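Local coordinates for protein (sliding clamp) (Enterobacteria phage RB69, PDB 1B77) that probably encircles DNA as a ring-shaped trimer and tethers the phage DNA polymerase to its template, making replication processive, at residues D78-I83 with W92-K97; A53-N58 with K97-F102; Q25-M30 with S45-F50. All blocks are in the same frame, centred on the assembly; numbering follows the deposited sequence.

Contact 1 of 3, residues D78-I83 with W92-K97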
ATOM      1  N   ASP A  78       9.357 -37.982  -1.602  1.00 37.74           N
ATOM      2  CA  ASP A  78      10.680 -37.515  -1.195  1.00 37.61           C
ATOM      3  C   ASP A  78      10.763 -36.965   0.233  1.00 37.43           C
ATOM      4  O   ASP A  78      11.805 -36.452   0.643  1.00 37.70           O
ATOM      5  CB  ASP A  78      11.193 -36.465  -2.184  1.00 37.82           C
ATOM      6  CG  ASP A  78      10.252 -35.276  -2.327  1.00 38.08           C
ATOM      7  OD1 ASP A  78       9.179 -35.269  -1.684  1.00 38.26           O
ATOM      8  OD2 ASP A  78      10.592 -34.343  -3.089  1.00 37.95           O
ATOM      9  N   GLY A  79       9.679 -37.085   0.995  1.00 37.02           N
ATOM     10  CA  GLY A  79       9.679 -36.578   2.359  1.00 36.17           C
ATOM     11  C   GLY A  79       9.170 -35.147   2.464  1.00 35.73           C
ATOM     12  O   GLY A  79       9.024 -34.613   3.563  1.00 36.01           O
ATOM     13  N   ASN A  80       8.905 -34.523   1.317  1.00 35.03           N
ATOM     14  CA  ASN A  80       8.399 -33.154   1.272  1.00 34.35           C
ATOM     15  C   ASN A  80       6.883 -33.156   1.226  1.00 33.46           C
ATOM     16  O   ASN A  80       6.262 -34.215   1.202  1.00 33.71           O
ATOM     17  CB  ASN A  80       8.947 -32.425   0.050  1.00 34.83           C
ATOM     18  CG  ASN A  80      10.405 -32.050   0.205  1.00 35.15           C
ATOM     19  OD1 ASN A  80      11.091 -31.794  -0.782  1.00 36.23           O
ATOM     20  ND2 ASN A  80      10.880 -31.995   1.446  1.00 35.03           N
ATOM     21  N   ILE A  81       6.291 -31.970   1.199  1.00 32.23           N
ATOM     22  CA  ILE A  81       4.843 -31.850   1.181  1.00 31.19           C
ATOM     23  C   ILE A  81       4.266 -31.714  -0.212  1.00 30.93           C
ATOM     24  O   ILE A  81       4.799 -30.974  -1.044  1.00 30.85           O
ATOM     25  CB  ILE A  81       4.381 -30.618   1.963  1.00 31.03           C
ATOM     26  CG1 ILE A  81       4.911 -30.676   3.389  1.00 30.61           C
ATOM     27  CG2 ILE A  81       2.869 -30.527   1.929  1.00 30.41           C
ATOM     28  CD1 ILE A  81       4.811 -29.353   4.100  1.00 30.37           C
ATOM     29  N   LYS A  82       3.159 -32.413  -0.450  1.00 30.50           N
ATOM     30  CA  LYS A  82       2.467 -32.352  -1.726  1.00 30.28           C
ATOM     31  C   LYS A  82       1.082 -31.732  -1.563  1.00 29.75           C
ATOM     32  O   LYS A  82       0.326 -32.104  -0.672  1.00 29.52           O
ATOM     33  CB  LYS A  82       2.316 -33.747  -2.344  1.00 30.74           C
ATOM     34  CG  LYS A  82       1.458 -33.730  -3.605  1.00 31.39           C
ATOM     35  CD  LYS A  82       1.237 -35.112  -4.201  1.00 32.12           C
ATOM     36  CE  LYS A  82       0.249 -35.039  -5.375  1.00 32.85           C
ATOM     37  NZ  LYS A  82       0.154 -36.328  -6.131  1.00 33.05           N
ATOM     38  N   ILE A  83       0.761 -30.784  -2.435  1.00 29.23           N
ATOM     39  CA  ILE A  83      -0.533 -30.120  -2.409  1.00 28.77           C
ATOM     40  C   ILE A  83      -1.231 -30.443  -3.725  1.00 29.23           C
ATOM     41  O   ILE A  83      -0.877 -29.904  -4.782  1.00 28.95           O
ATOM     42  CB  ILE A  83      -0.374 -28.596  -2.272  1.00 28.39           C
ATOM     43  CG1 ILE A  83       0.482 -28.280  -1.040  1.00 28.08           C
ATOM     44  CG2 ILE A  83      -1.742 -27.939  -2.154  1.00 27.55           C
ATOM     45  CD1 ILE A  83       0.937 -26.837  -0.960  1.00 28.08           C
ATOM     46  N   TRP A  92       6.020 -28.441  -1.490  1.00 26.57           N
ATOM     47  CA  TRP A  92       6.581 -27.501  -0.527  1.00 26.18           C
ATOM     48  C   TRP A  92       7.580 -28.243   0.356  1.00 25.95           C
ATOM     49  O   TRP A  92       7.328 -29.360   0.798  1.00 25.91           O
ATOM     50  CB  TRP A  92       5.462 -26.877   0.319  1.00 26.29           C
ATOM     51  CG  TRP A  92       5.911 -25.697   1.139  1.00 25.89           C
ATOM     52  CD1 TRP A  92       6.451 -25.724   2.395  1.00 25.87           C
ATOM     53  CD2 TRP A  92       5.890 -24.319   0.742  1.00 25.56           C
ATOM     54  NE1 TRP A  92       6.767 -24.451   2.802  1.00 25.41           N
ATOM     55  CE2 TRP A  92       6.435 -23.570   1.806  1.00 25.55           C
ATOM     56  CE3 TRP A  92       5.468 -23.649  -0.418  1.00 25.73           C
ATOM     57  CZ2 TRP A  92       6.564 -22.177   1.756  1.00 25.07           C
ATOM     58  CZ3 TRP A  92       5.601 -22.257  -0.471  1.00 25.54           C
ATOM     59  CH2 TRP A  92       6.147 -21.541   0.611  1.00 25.42           C
ATOM     60  N   PRO A  93       8.737 -27.630   0.624  1.00 25.66           N
ATOM     61  CA  PRO A  93       9.739 -28.297   1.455  1.00 25.36           C
ATOM     62  C   PRO A  93       9.365 -28.588   2.902  1.00 25.34           C
ATOM     63  O   PRO A  93       8.755 -27.764   3.585  1.00 24.67           O
ATOM     64  CB  PRO A  93      10.935 -27.359   1.355  1.00 25.36           C
ATOM     65  CG  PRO A  93      10.282 -26.019   1.248  1.00 25.27           C
ATOM     66  CD  PRO A  93       9.197 -26.287   0.232  1.00 25.54           C
ATOM     67  N   ALA A  94       9.743 -29.785   3.344  1.00 25.30           N
ATOM     68  CA  ALA A  94       9.533 -30.233   4.713  1.00 25.32           C
ATOM     69  C   ALA A  94      10.838 -29.886   5.409  1.00 25.22           C
ATOM     70  O   ALA A  94      11.909 -30.267   4.942  1.00 25.59           O
ATOM     71  CB  ALA A  94       9.313 -31.735   4.749  1.00 25.41           C
ATOM     72  N   ALA A  95      10.759 -29.166   6.518  1.00 24.92           N
ATOM     73  CA  ALA A  95      11.957 -28.760   7.230  1.00 24.53           C
ATOM     74  C   ALA A  95      12.482 -29.804   8.209  1.00 24.55           C
ATOM     75  O   ALA A  95      11.729 -30.617   8.744  1.00 23.92           O
ATOM     76  CB  ALA A  95      11.692 -27.460   7.966  1.00 24.62           C
ATOM     77  N   ASP A  96      13.788 -29.795   8.430  1.00 24.33           N
ATOM     78  CA  ASP A  96      14.335 -30.717   9.395  1.00 24.90           C
ATOM     79  C   ASP A  96      13.998 -30.049  10.720  1.00 25.16           C
ATOM     80  O   ASP A  96      14.216 -28.844  10.884  1.00 25.17           O
ATOM     81  CB  ASP A  96      15.845 -30.848   9.261  1.00 25.10           C
ATOM     82  CG  ASP A  96      16.422 -31.814  10.275  1.00 25.43           C
ATOM     83  OD1 ASP A  96      16.462 -33.030   9.989  1.00 25.76           O
ATOM     84  OD2 ASP A  96      16.815 -31.357  11.367  1.00 25.44           O
ATOM     85  N   LYS A  97      13.455 -30.828  11.651  1.00 25.35           N
ATOM     86  CA  LYS A  97      13.068 -30.327  12.964  1.00 25.76           C
ATOM     87  C   LYS A  97      14.094 -29.411  13.616  1.00 25.31           C
ATOM     88  O   LYS A  97      13.725 -28.444  14.273  1.00 25.31           O
ATOM     89  CB  LYS A  97      12.803 -31.490  13.936  1.00 26.35           C
ATOM     90  CG  LYS A  97      11.462 -32.161  13.801  1.00 28.03           C
ATOM     91  CD  LYS A  97      11.260 -33.170  14.939  1.00 29.02           C
ATOM     92  CE  LYS A  97       9.871 -33.800  14.897  1.00 30.22           C
ATOM     93  NZ  LYS A  97       9.630 -34.760  16.031  1.00 30.69           N
TER
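Ile81 and Trp92 form an antiparallel hydrogen-bonded pair at the open end of a β-hairpin, where strand 88-92, an outermost strand, within this chain, of a small three-stranded sheet, runs out into a loop. The N of Ile81 donates to Trp92 O over 2.8 Å at 158°, nearly in line with the carbonyl. The return bond, Trp92 N to Ile81 O, is equally short and meets its carbonyl at an angle, tilted from the plane.

Both side chains leave the pair on the same face, with Ile81 CB 4.2 Å from Trp92 CB. From there the isoleucine climbs over the carbonyl it has just engaged: Ile81 CB lies 3.4 Å from Trp92 O, CG1 3.8 Å and CD1 4.2 Å, the last standing obliquely to the indole. With CG1 anti to the carbonyl carbon (chi1 -56°), this branch runs past Trp92 O, and its CD1 packs against Leu54 of strand 52-54. The indole itself turns away from the hairpin. Pro93 CD lies above one face, offset toward the rim, Phe60 makes an edge-to-face contact with it, and Leu133 of the second subunit packs on it, so the hairpin end lies close to a subunit boundary.

Before the pair, the chain bends through an Asx turn: Asp78 OD1 accepts the backbone N of Asn80 from above the carboxylate plane, at 3.1 Å. Gly79 takes a positive phi of 92° within this bend. Its carbonyl faces the loop that leaves the hairpin, and Gly79 O comes to within 3.1 Å of Ala94 CB.

Contact 2 of 3, residues A53-N58 with K97-F102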
ATOM      1  N   ALA A  53       7.456 -30.534   9.776  1.00 25.80           N
ATOM      2  CA  ALA A  53       7.905 -29.241  10.234  1.00 25.19           C
ATOM      3  C   ALA A  53       7.954 -28.275   9.060  1.00 24.66           C
ATOM      4  O   ALA A  53       8.406 -28.625   7.971  1.00 25.24           O
ATOM      5  CB  ALA A  53       9.286 -29.361  10.871  1.00 25.30           C
ATOM      6  N   LEU A  54       7.486 -27.058   9.288  1.00 23.67           N
ATOM      7  CA  LEU A  54       7.491 -26.021   8.265  1.00 22.87           C
ATOM      8  C   LEU A  54       8.413 -24.884   8.713  1.00 22.46           C
ATOM      9  O   LEU A  54       8.251 -24.341   9.806  1.00 22.36           O
ATOM     10  CB  LEU A  54       6.073 -25.501   8.047  1.00 22.21           C
ATOM     11  CG  LEU A  54       5.141 -26.475   7.328  1.00 22.27           C
ATOM     12  CD1 LEU A  54       3.688 -26.037   7.513  1.00 22.26           C
ATOM     13  CD2 LEU A  54       5.514 -26.537   5.859  1.00 21.72           C
ATOM     14  N   TYR A  55       9.383 -24.547   7.869  1.00 21.93           N
ATOM     15  CA  TYR A  55      10.351 -23.486   8.154  1.00 21.90           C
ATOM     16  C   TYR A  55       9.729 -22.103   7.949  1.00 21.71           C
ATOM     17  O   TYR A  55       9.986 -21.183   8.723  1.00 21.67           O
ATOM     18  CB  TYR A  55      11.557 -23.625   7.223  1.00 22.59           C
ATOM     19  CG  TYR A  55      12.714 -22.702   7.545  1.00 23.05           C
ATOM     20  CD1 TYR A  55      13.499 -22.906   8.675  1.00 23.40           C
ATOM     21  CD2 TYR A  55      13.015 -21.616   6.720  1.00 23.46           C
ATOM     22  CE1 TYR A  55      14.565 -22.052   8.980  1.00 24.10           C
ATOM     23  CE2 TYR A  55      14.077 -20.753   7.014  1.00 24.07           C
ATOM     24  CZ  TYR A  55      14.847 -20.979   8.143  1.00 24.40           C
ATOM     25  OH  TYR A  55      15.912 -20.153   8.421  1.00 25.20           O
ATOM     26  N   ASP A  56       8.919 -21.966   6.901  1.00 21.17           N
ATOM     27  CA  ASP A  56       8.278 -20.694   6.571  1.00 21.44           C
ATOM     28  C   ASP A  56       6.769 -20.881   6.454  1.00 21.51           C
ATOM     29  O   ASP A  56       6.219 -20.930   5.353  1.00 21.16           O
ATOM     30  CB  ASP A  56       8.826 -20.157   5.244  1.00 21.39           C
ATOM     31  CG  ASP A  56       8.424 -18.709   4.983  1.00 21.79           C
ATOM     32  OD1 ASP A  56       7.435 -18.219   5.583  1.00 21.17           O
ATOM     33  OD2 ASP A  56       9.103 -18.062   4.155  1.00 22.16           O
ATOM     34  N   LEU A  57       6.113 -20.977   7.603  1.00 21.82           N
ATOM     35  CA  LEU A  57       4.675 -21.182   7.674  1.00 22.29           C
ATOM     36  C   LEU A  57       3.865 -20.143   6.913  1.00 22.94           C
ATOM     37  O   LEU A  57       2.903 -20.483   6.226  1.00 23.10           O
ATOM     38  CB  LEU A  57       4.231 -21.196   9.138  1.00 21.95           C
ATOM     39  CG  LEU A  57       2.729 -21.299   9.400  1.00 21.89           C
ATOM     40  CD1 LEU A  57       2.172 -22.518   8.690  1.00 21.49           C
ATOM     41  CD2 LEU A  57       2.477 -21.373  10.904  1.00 21.66           C
ATOM     42  N   ASN A  58       4.246 -18.877   7.021  1.00 23.31           N
ATOM     43  CA  ASN A  58       3.483 -17.845   6.340  1.00 24.42           C
ATOM     44  C   ASN A  58       3.424 -18.000   4.829  1.00 24.19           C
ATOM     45  O   ASN A  58       2.351 -17.858   4.238  1.00 24.04           O
ATOM     46  CB  ASN A  58       4.010 -16.458   6.666  1.00 25.71           C
ATOM     47  CG  ASN A  58       2.966 -15.394   6.433  1.00 27.47           C
ATOM     48  OD1 ASN A  58       1.927 -15.383   7.109  1.00 28.09           O
ATOM     49  ND2 ASN A  58       3.213 -14.506   5.465  1.00 27.58           N
ATOM     50  N   LYS A  97      13.455 -30.828  11.651  1.00 25.35           N
ATOM     51  CA  LYS A  97      13.068 -30.327  12.964  1.00 25.76           C
ATOM     52  C   LYS A  97      14.094 -29.411  13.616  1.00 25.31           C
ATOM     53  O   LYS A  97      13.725 -28.444  14.273  1.00 25.31           O
ATOM     54  CB  LYS A  97      12.803 -31.490  13.936  1.00 26.35           C
ATOM     55  CG  LYS A  97      11.462 -32.161  13.801  1.00 28.03           C
ATOM     56  CD  LYS A  97      11.260 -33.170  14.939  1.00 29.02           C
ATOM     57  CE  LYS A  97       9.871 -33.800  14.897  1.00 30.22           C
ATOM     58  NZ  LYS A  97       9.630 -34.760  16.031  1.00 30.69           N
ATOM     59  N   SER A  98      15.377 -29.713  13.442  1.00 24.81           N
ATOM     60  CA  SER A  98      16.412 -28.912  14.084  1.00 24.63           C
ATOM     61  C   SER A  98      16.501 -27.464  13.639  1.00 24.59           C
ATOM     62  O   SER A  98      17.174 -26.673  14.297  1.00 24.75           O
ATOM     63  CB  SER A  98      17.794 -29.575  13.931  1.00 24.43           C
ATOM     64  OG  SER A  98      18.318 -29.460  12.614  1.00 23.96           O
ATOM     65  N   THR A  99      15.825 -27.107  12.545  1.00 24.51           N
ATOM     66  CA  THR A  99      15.882 -25.729  12.036  1.00 24.30           C
ATOM     67  C   THR A  99      14.731 -24.819  12.442  1.00 24.30           C
ATOM     68  O   THR A  99      14.610 -23.706  11.925  1.00 24.42           O
ATOM     69  CB  THR A  99      15.974 -25.674  10.490  1.00 24.21           C
ATOM     70  OG1 THR A  99      14.762 -26.177   9.919  1.00 23.78           O
ATOM     71  CG2 THR A  99      17.161 -26.492   9.996  1.00 23.96           C
ATOM     72  N   ILE A 100      13.877 -25.290  13.342  1.00 24.28           N
ATOM     73  CA  ILE A 100      12.766 -24.480  13.834  1.00 24.38           C
ATOM     74  C   ILE A 100      12.651 -24.711  15.328  1.00 24.79           C
ATOM     75  O   ILE A 100      13.111 -25.734  15.830  1.00 24.59           O
ATOM     76  CB  ILE A 100      11.427 -24.876  13.199  1.00 24.07           C
ATOM     77  CG1 ILE A 100      11.095 -26.323  13.554  1.00 23.80           C
ATOM     78  CG2 ILE A 100      11.490 -24.675  11.702  1.00 23.85           C
ATOM     79  CD1 ILE A 100       9.694 -26.730  13.172  1.00 23.86           C
ATOM     80  N   VAL A 101      12.049 -23.762  16.040  1.00 25.10           N
ATOM     81  CA  VAL A 101      11.870 -23.908  17.480  1.00 25.71           C
ATOM     82  C   VAL A 101      10.408 -24.241  17.719  1.00 26.37           C
ATOM     83  O   VAL A 101       9.526 -23.607  17.138  1.00 26.27           O
ATOM     84  CB  VAL A 101      12.243 -22.611  18.225  1.00 25.72           C
ATOM     85  CG1 VAL A 101      11.894 -22.734  19.706  1.00 25.50           C
ATOM     86  CG2 VAL A 101      13.722 -22.344  18.064  1.00 25.35           C
ATOM     87  N   PHE A 102      10.144 -25.230  18.566  1.00 27.18           N
ATOM     88  CA  PHE A 102       8.771 -25.643  18.819  1.00 28.32           C
ATOM     89  C   PHE A 102       8.564 -26.251  20.203  1.00 29.63           C
ATOM     90  O   PHE A 102       9.497 -26.774  20.809  1.00 29.97           O
ATOM     91  CB  PHE A 102       8.351 -26.661  17.755  1.00 27.71           C
ATOM     92  CG  PHE A 102       9.154 -27.945  17.794  1.00 27.43           C
ATOM     93  CD1 PHE A 102       8.776 -28.999  18.627  1.00 26.86           C
ATOM     94  CD2 PHE A 102      10.296 -28.093  17.008  1.00 26.64           C
ATOM     95  CE1 PHE A 102       9.523 -30.179  18.676  1.00 26.56           C
ATOM     96  CE2 PHE A 102      11.046 -29.262  17.053  1.00 26.41           C
ATOM     97  CZ  PHE A 102      10.661 -30.309  17.885  1.00 26.24           C
TER
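Ala53 meets Ile100 through methyl groups, the CB of Ala53 lying 3.5 Å from Ile100 CD1. The same Ala53 CB touches the backbone of the short 3-10 turn at its start, 4.4 Å from Lys97 CA. That turn is closed by a backbone bond from Ile100 N to Lys97 O, 3.3 Å long, which helps to place Ile100 against the end of strand 52-54.

Leu54 turns its side chain away from the loop, where it packs on Leu23, and the main chain takes over: Leu54 O is 3.8 Å from Ile100 CG2. The two branches of Ile100 thus divide the strand end between them. CG1 stands between the backbone N and the carbonyl carbon (chi1 62°) and carries CD1 to Ala53, while CG2, anti to the carbonyl carbon, reaches the next two residues.

Tyr55 follows, its CA and its ring both near that methyl, with Tyr55 CD1 4.0 Å from Ile100 CG2. The ring crosses the Thr99 side chain at about a right angle and offers its edge to the threonine backbone: Thr99 O lies in the ring plane, 3.4 Å from Tyr55 CE1, well placed for the weakly positive ring hydrogens. Thr99 OG1 is 3.7 Å from Tyr55 CD1, but off the ring plane, and its hydrogen bond is to Asp96 O.

Asp56 then turns the chain into helix 57-64 as its N-cap, OD1 accepting from Ser59 N. Leu57, on the first turn, packs on Ile21 and on Ala15 of helix 5-15. The contact therefore lies where strand 52-54, paired with strand 21-23 on one side and bonded to Ala95 through Ala53, gives way to helix 57-64, with the 97-102 loop packed on the end of the strand, ahead of the helix.

Contact 3 of 3, residues Q25-M30 with S45-F50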
ATOM      1  N   GLN A  25      -0.059 -34.832  14.202  1.00 26.81           N
ATOM      2  CA  GLN A  25      -1.345 -35.463  13.942  1.00 27.46           C
ATOM      3  C   GLN A  25      -2.340 -35.180  15.072  1.00 27.32           C
ATOM      4  O   GLN A  25      -1.983 -35.211  16.249  1.00 27.04           O
ATOM      5  CB  GLN A  25      -1.141 -36.967  13.750  1.00 28.34           C
ATOM      6  CG  GLN A  25      -0.159 -37.280  12.628  1.00 29.75           C
ATOM      7  CD  GLN A  25      -0.036 -38.762  12.346  1.00 30.27           C
ATOM      8  OE1 GLN A  25      -1.043 -39.462  12.232  1.00 31.29           O
ATOM      9  NE2 GLN A  25       1.199 -39.247  12.211  1.00 30.74           N
ATOM     10  N   GLY A  26      -3.583 -34.889  14.695  1.00 27.43           N
ATOM     11  CA  GLY A  26      -4.620 -34.583  15.661  1.00 27.40           C
ATOM     12  C   GLY A  26      -5.357 -33.334  15.233  1.00 27.74           C
ATOM     13  O   GLY A  26      -5.131 -32.836  14.136  1.00 27.79           O
ATOM     14  N   LYS A  27      -6.247 -32.827  16.083  1.00 27.84           N
ATOM     15  CA  LYS A  27      -6.977 -31.606  15.757  1.00 27.83           C
ATOM     16  C   LYS A  27      -6.483 -30.506  16.656  1.00 27.25           C
ATOM     17  O   LYS A  27      -7.258 -29.663  17.091  1.00 27.12           O
ATOM     18  CB  LYS A  27      -8.485 -31.783  15.952  1.00 28.96           C
ATOM     19  CG  LYS A  27      -9.135 -32.541  14.807  1.00 30.60           C
ATOM     20  CD  LYS A  27     -10.638 -32.779  14.996  1.00 31.49           C
ATOM     21  CE  LYS A  27     -11.140 -33.725  13.916  1.00 32.50           C
ATOM     22  NZ  LYS A  27     -12.610 -33.728  13.686  1.00 33.52           N
ATOM     23  N   PHE A  28      -5.175 -30.507  16.901  1.00 26.69           N
ATOM     24  CA  PHE A  28      -4.568 -29.535  17.790  1.00 26.18           C
ATOM     25  C   PHE A  28      -3.269 -28.919  17.232  1.00 26.03           C
ATOM     26  O   PHE A  28      -2.427 -29.606  16.644  1.00 25.57           O
ATOM     27  CB  PHE A  28      -4.299 -30.226  19.127  1.00 26.26           C
ATOM     28  CG  PHE A  28      -3.626 -29.361  20.146  1.00 26.79           C
ATOM     29  CD1 PHE A  28      -4.332 -28.365  20.808  1.00 26.74           C
ATOM     30  CD2 PHE A  28      -2.286 -29.566  20.469  1.00 26.97           C
ATOM     31  CE1 PHE A  28      -3.715 -27.585  21.779  1.00 26.97           C
ATOM     32  CE2 PHE A  28      -1.657 -28.792  21.437  1.00 27.06           C
ATOM     33  CZ  PHE A  28      -2.376 -27.798  22.096  1.00 27.19           C
ATOM     34  N   ILE A  29      -3.125 -27.611  17.420  1.00 25.52           N
ATOM     35  CA  ILE A  29      -1.939 -26.905  16.969  1.00 25.26           C
ATOM     36  C   ILE A  29      -1.401 -26.003  18.077  1.00 25.48           C
ATOM     37  O   ILE A  29      -2.156 -25.499  18.920  1.00 25.41           O
ATOM     38  CB  ILE A  29      -2.228 -26.043  15.724  1.00 24.72           C
ATOM     39  CG1 ILE A  29      -3.370 -25.074  16.016  1.00 24.37           C
ATOM     40  CG2 ILE A  29      -2.568 -26.937  14.540  1.00 24.71           C
ATOM     41  CD1 ILE A  29      -3.620 -24.073  14.920  1.00 23.86           C
ATOM     42  N   MET A  30      -0.089 -25.821  18.083  1.00 25.54           N
ATOM     43  CA  MET A  30       0.551 -24.964  19.061  1.00 25.83           C
ATOM     44  C   MET A  30       1.891 -24.472  18.530  1.00 25.98           C
ATOM     45  O   MET A  30       2.473 -25.057  17.615  1.00 25.29           O
ATOM     46  CB  MET A  30       0.761 -25.705  20.385  1.00 26.12           C
ATOM     47  CG  MET A  30       1.675 -26.921  20.306  1.00 26.61           C
ATOM     48  SD  MET A  30       1.978 -27.643  21.946  1.00 27.44           S
ATOM     49  CE  MET A  30       2.775 -29.193  21.504  1.00 26.92           C
ATOM     50  N   SER A  45     -10.827 -27.691  13.555  1.00 34.14           N
ATOM     51  CA  SER A  45     -11.820 -28.617  13.021  1.00 35.12           C
ATOM     52  C   SER A  45     -11.245 -29.561  11.971  1.00 35.26           C
ATOM     53  O   SER A  45     -11.923 -30.493  11.529  1.00 35.61           O
ATOM     54  CB  SER A  45     -13.000 -27.841  12.429  1.00 35.36           C
ATOM     55  OG  SER A  45     -12.560 -26.956  11.412  1.00 36.96           O
ATOM     56  N   ASP A  46     -10.000 -29.317  11.572  1.00 35.19           N
ATOM     57  CA  ASP A  46      -9.334 -30.152  10.580  1.00 35.18           C
ATOM     58  C   ASP A  46      -8.462 -31.185  11.273  1.00 35.29           C
ATOM     59  O   ASP A  46      -7.942 -30.944  12.365  1.00 35.75           O
ATOM     60  CB  ASP A  46      -8.471 -29.293   9.654  1.00 35.17           C
ATOM     61  CG  ASP A  46      -9.288 -28.301   8.855  1.00 35.34           C
ATOM     62  OD1 ASP A  46     -10.213 -28.747   8.149  1.00 36.10           O
ATOM     63  OD2 ASP A  46      -9.010 -27.085   8.930  1.00 34.64           O
ATOM     64  N   GLU A  47      -8.290 -32.337  10.635  1.00 35.25           N
ATOM     65  CA  GLU A  47      -7.474 -33.388  11.215  1.00 35.14           C
ATOM     66  C   GLU A  47      -6.112 -33.459  10.540  1.00 34.64           C
ATOM     67  O   GLU A  47      -6.032 -33.709   9.342  1.00 34.97           O
ATOM     68  CB  GLU A  47      -8.169 -34.741  11.076  1.00 35.77           C
ATOM     69  CG  GLU A  47      -7.366 -35.878  11.690  1.00 36.74           C
ATOM     70  CD  GLU A  47      -7.350 -35.830  13.200  1.00 20.05           C
ATOM     71  OE1 GLU A  47      -7.558 -34.730  13.768  1.00 20.05           O
ATOM     72  OE2 GLU A  47      -7.109 -36.881  13.847  1.00 20.05           O
ATOM     73  N   ILE A  48      -5.045 -33.228  11.298  1.00 33.83           N
ATOM     74  CA  ILE A  48      -3.700 -33.310  10.739  1.00 33.13           C
ATOM     75  C   ILE A  48      -3.352 -34.799  10.687  1.00 32.90           C
ATOM     76  O   ILE A  48      -3.348 -35.470  11.723  1.00 32.25           O
ATOM     77  CB  ILE A  48      -2.690 -32.575  11.626  1.00 33.21           C
ATOM     78  CG1 ILE A  48      -3.054 -31.089  11.688  1.00 33.10           C
ATOM     79  CG2 ILE A  48      -1.287 -32.791  11.102  1.00 32.55           C
ATOM     80  CD1 ILE A  48      -2.175 -30.272  12.611  1.00 32.96           C
ATOM     81  N   ASP A  49      -3.060 -35.312   9.491  1.00 32.66           N
ATOM     82  CA  ASP A  49      -2.771 -36.737   9.333  1.00 32.35           C
ATOM     83  C   ASP A  49      -1.333 -37.156   9.069  1.00 32.15           C
ATOM     84  O   ASP A  49      -1.076 -38.280   8.650  1.00 32.54           O
ATOM     85  CB  ASP A  49      -3.694 -37.346   8.272  1.00 32.77           C
ATOM     86  CG  ASP A  49      -3.577 -36.662   6.921  1.00 33.52           C
ATOM     87  OD1 ASP A  49      -2.587 -35.932   6.694  1.00 33.43           O
ATOM     88  OD2 ASP A  49      -4.481 -36.874   6.078  1.00 33.97           O
ATOM     89  N   PHE A  50      -0.390 -36.253   9.293  1.00 31.62           N
ATOM     90  CA  PHE A  50       1.020 -36.589   9.156  1.00 30.89           C
ATOM     91  C   PHE A  50       1.821 -35.518   9.872  1.00 30.34           C
ATOM     92  O   PHE A  50       1.382 -34.372   9.972  1.00 30.17           O
ATOM     93  CB  PHE A  50       1.452 -36.737   7.683  1.00 31.18           C
ATOM     94  CG  PHE A  50       1.431 -35.463   6.889  1.00 31.73           C
ATOM     95  CD1 PHE A  50       0.232 -34.927   6.433  1.00 31.69           C
ATOM     96  CD2 PHE A  50       2.623 -34.822   6.555  1.00 31.82           C
ATOM     97  CE1 PHE A  50       0.216 -33.775   5.658  1.00 31.84           C
ATOM     98  CE2 PHE A  50       2.618 -33.666   5.778  1.00 32.06           C
ATOM     99  CZ  PHE A  50       1.410 -33.142   5.326  1.00 31.90           C
TER
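Gly26 and Ile48 satisfy each other's backbone polar atoms in an antiparallel hydrogen-bonded pair. Gly26 N donates to Ile48 O over 3.0 Å, in the carbonyl plane and on a lone pair. In return Ile48 N donates to Gly26 O at 2.9 Å and 168°, a straighter bond that approaches 27° out of the carbonyl plane. Ile48 O has a further, weaker partner in a CA-H...O contact from Gln25 CA, also 3.0 Å away.

The bridge lies in the N-terminal, DNA clamp-family half of the subunit, just beyond one end of the 28-32/38-44 hairpin that begins the six-stranded sheet. The chain turns a corner at Lys27 and again at Ser45 and Asp46, so the pairing leaves that sheet; Lys27 keeps a backbone bond to Ile44 and Ile29 one to Ala42.

Gln25 lays its CG against the main chain of Phe50, 3.5 Å from Phe50 N, and its NE2 bonds to Asp51 OD2. Asp46 OD2 is bonded to both Ser4 OG and Thr7 OG1, and Asp49 OD2 to Met1 N. Glu47, bent at chi2 (71°), brings its carboxylate back over Gly26, where OE1 and Gly26 O are two acceptors with no bond between them; the exact place of OE1 is doubtful. Lys27 NZ, 5.2 Å from Glu47 OE1 as modelled, is too far for a salt bridge, though the opposite charges may attract weakly. On the inner side, Ile48 CD1 packs crosswise on Ile29 CG2 at 3.9 Å, and Ile29 continues onto Ile10, Leu11 and Phe14 of helix 5-15.

In the fold
All three contacts fall in the N-terminal half of the chain, which belongs to the DNA polymerase processivity factor family. Contact 3 closes first along the sequence; contact 2 then spans a longer loop that contains contact 1 and shares Lys97 with it. Contacts 1 and 2 are neighbours, their centres about 11 Å apart, joined by a probable hydrogen bond from Ala95 N to Ala53 O and by Trp92 packing on Leu54. Contact 3 stands about 17 Å from contact 1 and 16 Å from contact 2, centre to centre, but its 45-50 segment leads into strand 52-54. Contacts 1 and 2 join the three-stranded sheet to strand 52-54; contact 3 closes off the 28-32/38-44 hairpin.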